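Local coordinates for protein 2-c-methyl-d-erythritol 2,4-cyclodiphosphate synthase (PDB 4C81) that probably catalyses the ring closure that gives 2-C-methyl-D-erythritol 2,4-cyclodiphosphate with release of CMP, in the non-mevalonate route to isoprenoid precursors, at residues Lys42-Val54 against Pro128-Asn140. The protein carries 1 engineered substitution. Numbering follows the deposited sequence.
Sequences KTLTLGGVKINNV and PKISNIRKNIIKN. With CDP (cytidine-5'-diphosphate), chain D.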
loop_
_atom_site.group_PDB
_atom_site.type_symbol
_atom_site.label_atom_id
_atom_site.label_comp_id
_atom_site.label_asym_id
_atom_site.label_seq_id
_atom_site.Cartn_x
_atom_site.Cartn_y
_atom_site.Cartn_z
ATOM N N LYS A 42 -0.927 -22.617 -17.411
ATOM C CA LYS A 42 -0.262 -21.684 -18.313
ATOM C C LYS A 42 1.017 -21.140 -17.674
ATOM O O LYS A 42 1.082 -20.969 -16.459
ATOM C CB LYS A 42 -1.202 -20.526 -18.665
ATOM C CG LYS A 42 -0.777 -19.718 -19.888
ATOM C CD LYS A 42 -1.475 -18.361 -19.962
ATOM C CE LYS A 42 -2.984 -18.485 -20.131
ATOM N NZ LYS A 42 -3.693 -18.674 -18.834
ATOM N N THR A 43 2.023 -20.866 -18.501
ATOM C CA THR A 43 3.284 -20.285 -18.033
ATOM C C THR A 43 3.079 -18.845 -17.539
ATOM O O THR A 43 2.443 -18.038 -18.216
ATOM C CB THR A 43 4.370 -20.305 -19.146
ATOM O OG1 THR A 43 5.582 -19.716 -18.656
ATOM C CG2 THR A 43 3.909 -19.546 -20.388
ATOM N N LEU A 44 3.621 -18.539 -16.360
ATOM C CA LEU A 44 3.518 -17.195 -15.774
ATOM C C LEU A 44 4.248 -16.141 -16.606
ATOM O O LEU A 44 5.359 -16.371 -17.088
ATOM C CB LEU A 44 4.085 -17.183 -14.343
ATOM C CG LEU A 44 4.190 -15.823 -13.631
ATOM C CD1 LEU A 44 2.810 -15.245 -13.356
ATOM C CD2 LEU A 44 4.988 -15.954 -12.341
ATOM N N THR A 45 3.608 -14.985 -16.763
ATOM C CA THR A 45 4.234 -13.798 -17.328
ATOM C C THR A 45 4.228 -12.725 -16.247
ATOM O O THR A 45 3.215 -12.524 -15.578
ATOM C CB THR A 45 3.462 -13.277 -18.553
ATOM O OG1 THR A 45 3.315 -14.333 -19.510
ATOM C CG2 THR A 45 4.195 -12.104 -19.197
ATOM N N LEU A 46 5.361 -12.051 -16.079
ATOM C CA LEU A 46 5.532 -11.062 -15.017
ATOM C C LEU A 46 6.231 -9.823 -15.583
ATOM O O LEU A 46 7.401 -9.879 -15.976
ATOM C CB LEU A 46 6.329 -11.684 -13.865
ATOM C CG LEU A 46 6.261 -11.040 -12.480
ATOM C CD1 LEU A 46 4.830 -10.971 -11.968
ATOM C CD2 LEU A 46 7.133 -11.819 -11.509
ATOM N N GLY A 47 5.506 -8.706 -15.633
ATOM C CA GLY A 47 5.998 -7.487 -16.267
ATOM C C GLY A 47 6.379 -7.714 -17.718
ATOM O O GLY A 47 7.355 -7.147 -18.207
ATOM N N GLY A 48 5.611 -8.565 -18.396
ATOM C CA GLY A 48 5.885 -8.935 -19.783
ATOM C C GLY A 48 6.990 -9.964 -19.983
ATOM O O GLY A 48 7.300 -10.309 -21.121
ATOM N N VAL A 49 7.581 -10.457 -18.894
ATOM C CA VAL A 49 8.676 -11.426 -18.969
ATOM C C VAL A 49 8.162 -12.821 -18.634
ATOM O O VAL A 49 7.582 -13.033 -17.569
ATOM C CB VAL A 49 9.819 -11.075 -17.989
ATOM C CG1 VAL A 49 10.967 -12.079 -18.121
ATOM C CG2 VAL A 49 10.319 -9.653 -18.223
ATOM N N LYS A 50 8.383 -13.773 -19.542
ATOM C CA LYS A 50 7.989 -15.159 -19.308
ATOM C C LYS A 50 8.849 -15.783 -18.211
ATOM O O LYS A 50 10.070 -15.621 -18.203
ATOM C CB LYS A 50 8.117 -15.984 -20.594
ATOM C CG LYS A 50 7.129 -15.605 -21.683
ATOM C CD LYS A 50 5.728 -16.106 -21.370
ATOM C CE LYS A 50 4.767 -15.814 -22.510
ATOM N NZ LYS A 50 3.420 -16.395 -22.265
ATOM N N ILE A 51 8.192 -16.483 -17.290
ATOM C CA ILE A 51 8.850 -17.155 -16.174
ATOM C C ILE A 51 8.671 -18.655 -16.388
ATOM O O ILE A 51 7.639 -19.225 -16.040
ATOM C CB ILE A 51 8.242 -16.738 -14.810
ATOM C CG1 ILE A 51 8.083 -15.216 -14.717
ATOM C CG2 ILE A 51 9.106 -17.245 -13.672
ATOM C CD1 ILE A 51 9.361 -14.439 -14.906
ATOM N N ASN A 52 9.688 -19.287 -16.966
ATOM C CA ASN A 52 9.545 -20.644 -17.500
ATOM C C ASN A 52 9.398 -21.751 -16.453
ATOM O O ASN A 52 8.931 -22.840 -16.780
ATOM C CB ASN A 52 10.719 -20.966 -18.435
ATOM C CG ASN A 52 10.817 -20.002 -19.611
ATOM O OD1 ASN A 52 9.827 -19.393 -20.020
ATOM N ND2 ASN A 52 12.019 -19.858 -20.155
ATOM N N ASN A 53 9.784 -21.473 -15.209
ATOM C CA ASN A 53 9.708 -22.460 -14.124
ATOM C C ASN A 53 8.504 -22.290 -13.184
ATOM O O ASN A 53 8.432 -22.947 -12.144
ATOM C CB ASN A 53 11.022 -22.481 -13.321
ATOM C CG ASN A 53 11.176 -21.288 -12.378
ATOM O OD1 ASN A 53 11.591 -21.450 -11.230
ATOM N ND2 ASN A 53 10.855 -20.093 -12.858
ATOM N N VAL A 54 7.564 -21.423 -13.557
ATOM C CA VAL A 54 6.354 -21.190 -12.759
ATOM C C VAL A 54 5.107 -21.182 -13.644
ATOM O O VAL A 54 5.084 -20.534 -14.692
ATOM C CB VAL A 54 6.422 -19.846 -11.995
ATOM C CG1 VAL A 54 5.204 -19.693 -11.092
ATOM C CG2 VAL A 54 7.709 -19.747 -11.180
ATOM N N PRO A 128 9.437 -15.829 -8.761
ATOM C CA PRO A 128 10.842 -15.747 -9.132
ATOM C C PRO A 128 11.571 -14.568 -8.505
ATOM O O PRO A 128 10.967 -13.751 -7.794
ATOM C CB PRO A 128 10.780 -15.576 -10.652
ATOM C CG PRO A 128 9.535 -14.814 -10.877
ATOM C CD PRO A 128 8.570 -15.258 -9.808
ATOM N N LYS A 129 12.869 -14.498 -8.786
ATOM C CA LYS A 129 13.743 -13.449 -8.287
ATOM C C LYS A 129 13.645 -12.232 -9.219
ATOM O O LYS A 129 14.218 -12.212 -10.308
ATOM C CB LYS A 129 15.186 -13.982 -8.204
ATOM C CG LYS A 129 15.881 -13.771 -6.865
ATOM C CD LYS A 129 16.639 -12.466 -6.815
ATOM C CE LYS A 129 17.465 -12.350 -5.542
ATOM N NZ LYS A 129 18.570 -13.348 -5.490
ATOM N N ILE A 130 12.863 -11.246 -8.789
ATOM C CA ILE A 130 12.658 -9.981 -9.505
ATOM C C ILE A 130 13.958 -9.256 -9.873
ATOM O O ILE A 130 14.055 -8.683 -10.956
ATOM C CB ILE A 130 11.746 -9.011 -8.691
ATOM C CG1 ILE A 130 10.343 -9.600 -8.500
ATOM C CG2 ILE A 130 11.632 -7.657 -9.385
ATOM C CD1 ILE A 130 9.615 -9.884 -9.797
ATOM N N SER A 131 14.952 -9.279 -8.988
ATOM C CA SER A 131 16.218 -8.587 -9.270
ATOM C C SER A 131 16.947 -9.164 -10.496
ATOM O O SER A 131 17.686 -8.442 -11.168
ATOM C CB SER A 131 17.132 -8.576 -8.039
ATOM O OG SER A 131 17.615 -9.867 -7.735
ATOM N N ASN A 132 16.729 -10.444 -10.792
ATOM C CA ASN A 132 17.316 -11.074 -11.982
ATOM C C ASN A 132 16.624 -10.680 -13.289
ATOM O O ASN A 132 17.218 -10.809 -14.361
ATOM C CB ASN A 132 17.303 -12.603 -11.856
ATOM C CG ASN A 132 18.220 -13.122 -10.750
ATOM O OD1 ASN A 132 18.058 -14.250 -10.283
ATOM N ND2 ASN A 132 19.186 -12.308 -10.336
ATOM N N ILE A 133 15.378 -10.215 -13.204
ATOM C CA ILE A 133 14.607 -9.830 -14.394
ATOM C C ILE A 133 14.167 -8.357 -14.372
ATOM O O ILE A 133 13.404 -7.925 -15.245
ATOM C CB ILE A 133 13.379 -10.768 -14.615
ATOM C CG1 ILE A 133 12.441 -10.770 -13.399
ATOM C CG2 ILE A 133 13.854 -12.189 -14.914
ATOM C CD1 ILE A 133 11.147 -11.539 -13.617
ATOM N N ARG A 134 14.685 -7.593 -13.405
ATOM C CA ARG A 134 14.316 -6.185 -13.210
ATOM C C ARG A 134 14.494 -5.346 -14.471
ATOM O O ARG A 134 13.585 -4.615 -14.864
ATOM C CB ARG A 134 15.134 -5.565 -12.070
ATOM C CG ARG A 134 14.964 -4.054 -11.936
ATOM C CD ARG A 134 15.888 -3.443 -10.903
ATOM N NE ARG A 134 15.258 -3.344 -9.587
ATOM C CZ ARG A 134 15.633 -4.003 -8.489
ATOM N NH1 ARG A 134 16.668 -4.843 -8.489
ATOM N NH2 ARG A 134 14.964 -3.803 -7.361
ATOM N N LYS A 135 15.670 -5.444 -15.089
ATOM C CA LYS A 135 15.991 -4.643 -16.277
ATOM C C LYS A 135 14.980 -4.864 -17.399
ATOM O O LYS A 135 14.526 -3.909 -18.031
ATOM C CB LYS A 135 17.404 -4.962 -16.777
ATOM C CG LYS A 135 18.521 -4.424 -15.893
ATOM N N ASN A 136 14.631 -6.129 -17.630
ATOM C CA ASN A 136 13.663 -6.508 -18.656
ATOM C C ASN A 136 12.264 -5.975 -18.337
ATOM O O ASN A 136 11.582 -5.435 -19.206
ATOM C CB ASN A 136 13.626 -8.037 -18.793
ATOM C CG ASN A 136 13.033 -8.507 -20.117
ATOM O OD1 ASN A 136 12.366 -7.756 -20.827
ATOM N ND2 ASN A 136 13.280 -9.770 -20.449
ATOM N N ILE A 137 11.841 -6.130 -17.085
ATOM C CA ILE A 137 10.530 -5.638 -16.654
ATOM C C ILE A 137 10.439 -4.125 -16.842
ATOM O O ILE A 137 9.469 -3.617 -17.414
ATOM C CB ILE A 137 10.245 -5.994 -15.179
ATOM C CG1 ILE A 137 10.036 -7.501 -15.026
ATOM C CG2 ILE A 137 9.007 -5.252 -14.673
ATOM C CD1 ILE A 137 9.988 -7.961 -13.586
ATOM N N ILE A 138 11.466 -3.417 -16.379
ATOM C CA ILE A 138 11.513 -1.958 -16.482
ATOM C C ILE A 138 11.507 -1.499 -17.946
ATOM O O ILE A 138 10.834 -0.522 -18.290
ATOM C CB ILE A 138 12.727 -1.376 -15.715
ATOM C CG1 ILE A 138 12.514 -1.536 -14.204
ATOM C CG2 ILE A 138 12.936 0.089 -16.061
ATOM C CD1 ILE A 138 13.687 -1.085 -13.363
ATOM N N LYS A 139 12.241 -2.212 -18.798
ATOM C CA LYS A 139 12.248 -1.930 -20.237
ATOM C C LYS A 139 10.858 -2.127 -20.840
ATOM O O LYS A 139 10.393 -1.298 -21.625
ATOM C CB LYS A 139 13.268 -2.818 -20.959
ATOM C CG LYS A 139 13.415 -2.518 -22.450
ATOM C CD LYS A 139 14.511 -3.360 -23.081
ATOM C CE LYS A 139 14.616 -3.103 -24.575
ATOM N NZ LYS A 139 15.686 -3.920 -25.211
ATOM N N ASN A 140 10.201 -3.222 -20.462
ATOM C CA ASN A 140 8.857 -3.531 -20.941
ATOM C C ASN A 140 7.830 -2.488 -20.502
ATOM O O ASN A 140 7.023 -2.034 -21.308
ATOM C CB ASN A 140 8.421 -4.918 -20.461
ATOM C CG ASN A 140 9.146 -6.046 -21.173
ATOM O OD1 ASN A 140 9.858 -5.830 -22.158
ATOM N ND2 ASN A 140 8.962 -7.266 -20.675
HETATM O O3B CDP D . 15.120 -11.220 4.389
HETATM P PB CDP D . 15.222 -9.883 3.476
HETATM O O1B CDP D . 14.594 -8.729 4.383
HETATM O O2B CDP D . 16.619 -9.556 3.091
HETATM O O3A CDP D . 14.205 -10.032 2.232
HETATM P PA CDP D . 14.056 -11.364 1.332
HETATM O O1A CDP D . 14.760 -12.517 1.933
HETATM O O2A CDP D . 12.624 -11.491 0.991
HETATM O "O5'" CDP D . 14.828 -10.953 -0.017
HETATM C "C5'" CDP D . 16.051 -10.206 0.002
HETATM C "C4'" CDP D . 16.319 -9.597 -1.376
HETATM O "O4'" CDP D . 16.140 -10.648 -2.358
HETATM C "C3'" CDP D . 15.266 -8.550 -1.733
HETATM O "O3'" CDP D . 15.645 -7.263 -1.233
HETATM C "C2'" CDP D . 15.322 -8.579 -3.256
HETATM O "O2'" CDP D . 16.422 -7.793 -3.728
HETATM C "C1'" CDP D . 15.590 -10.059 -3.575
HETATM N N1 CDP D . 14.310 -10.701 -4.003
HETATM C C2 CDP D . 13.795 -10.415 -5.280
HETATM O O2 CDP D . 14.388 -9.645 -6.036
HETATM N N3 CDP D . 12.602 -11.010 -5.690
HETATM C C4 CDP D . 11.902 -11.881 -4.858
HETATM N N4 CDP D . 10.768 -12.422 -5.297
HETATM C C5 CDP D . 12.403 -12.175 -3.595
HETATM C C6 CDP D . 13.596 -11.591 -3.167
HETATM O O HOH W 1 10.279 -9.668 -22.172
#
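Asn140 reaches from helix 130-140 to the turn of a beta hairpin, its ND2 donating to Gly47 O over 2.9 Å. This bond is nearly straight (164°) and uses a carbonyl lone pair, with the oxygen almost in the amide plane. A water extends the polar link: it donates to Gly48 O and Asn136 OD1 and accepts from Asn140 ND2, joining both asparagines to the turn. Gly47 and Gly48 occupy the middle of a type I' turn, where Asp63 receives both their backbone N-H groups.

Strands 43-46 and 49-51 form this antiparallel hairpin, a small sheet separate from the five-stranded mixed sheet of the YgbB-family fold, and strand 49-51 runs roughly antiparallel to helix 130-140 (147° between their N-to-C directions). With Val49 CG1 anti to the backbone N (chi1 -178°), CG2 is the methyl turned to the Asn136 amide, 3.5 Å from CG, and it also meets Ile137 CG1.

Apolar contacts continue toward the start of the helix. Ile51 divides its branches: CG2 rests on Pro128 CG at 3.7 Å, while CD1 meets Ile133 CD1 at 3.6 Å. Leu46 CD2 lies 3.6 Å from Ile130 CD1 and also touches Pro128; Ile64 and Ile65 of helix 64-77 pack on Leu46 too. Pro128, which follows a cis peptide bond, packs on the hairpin next to the residues that hold the CDP base: Ile130 N donates to N3 (3.1 Å) and Ser131 N to O2 (3.0 Å).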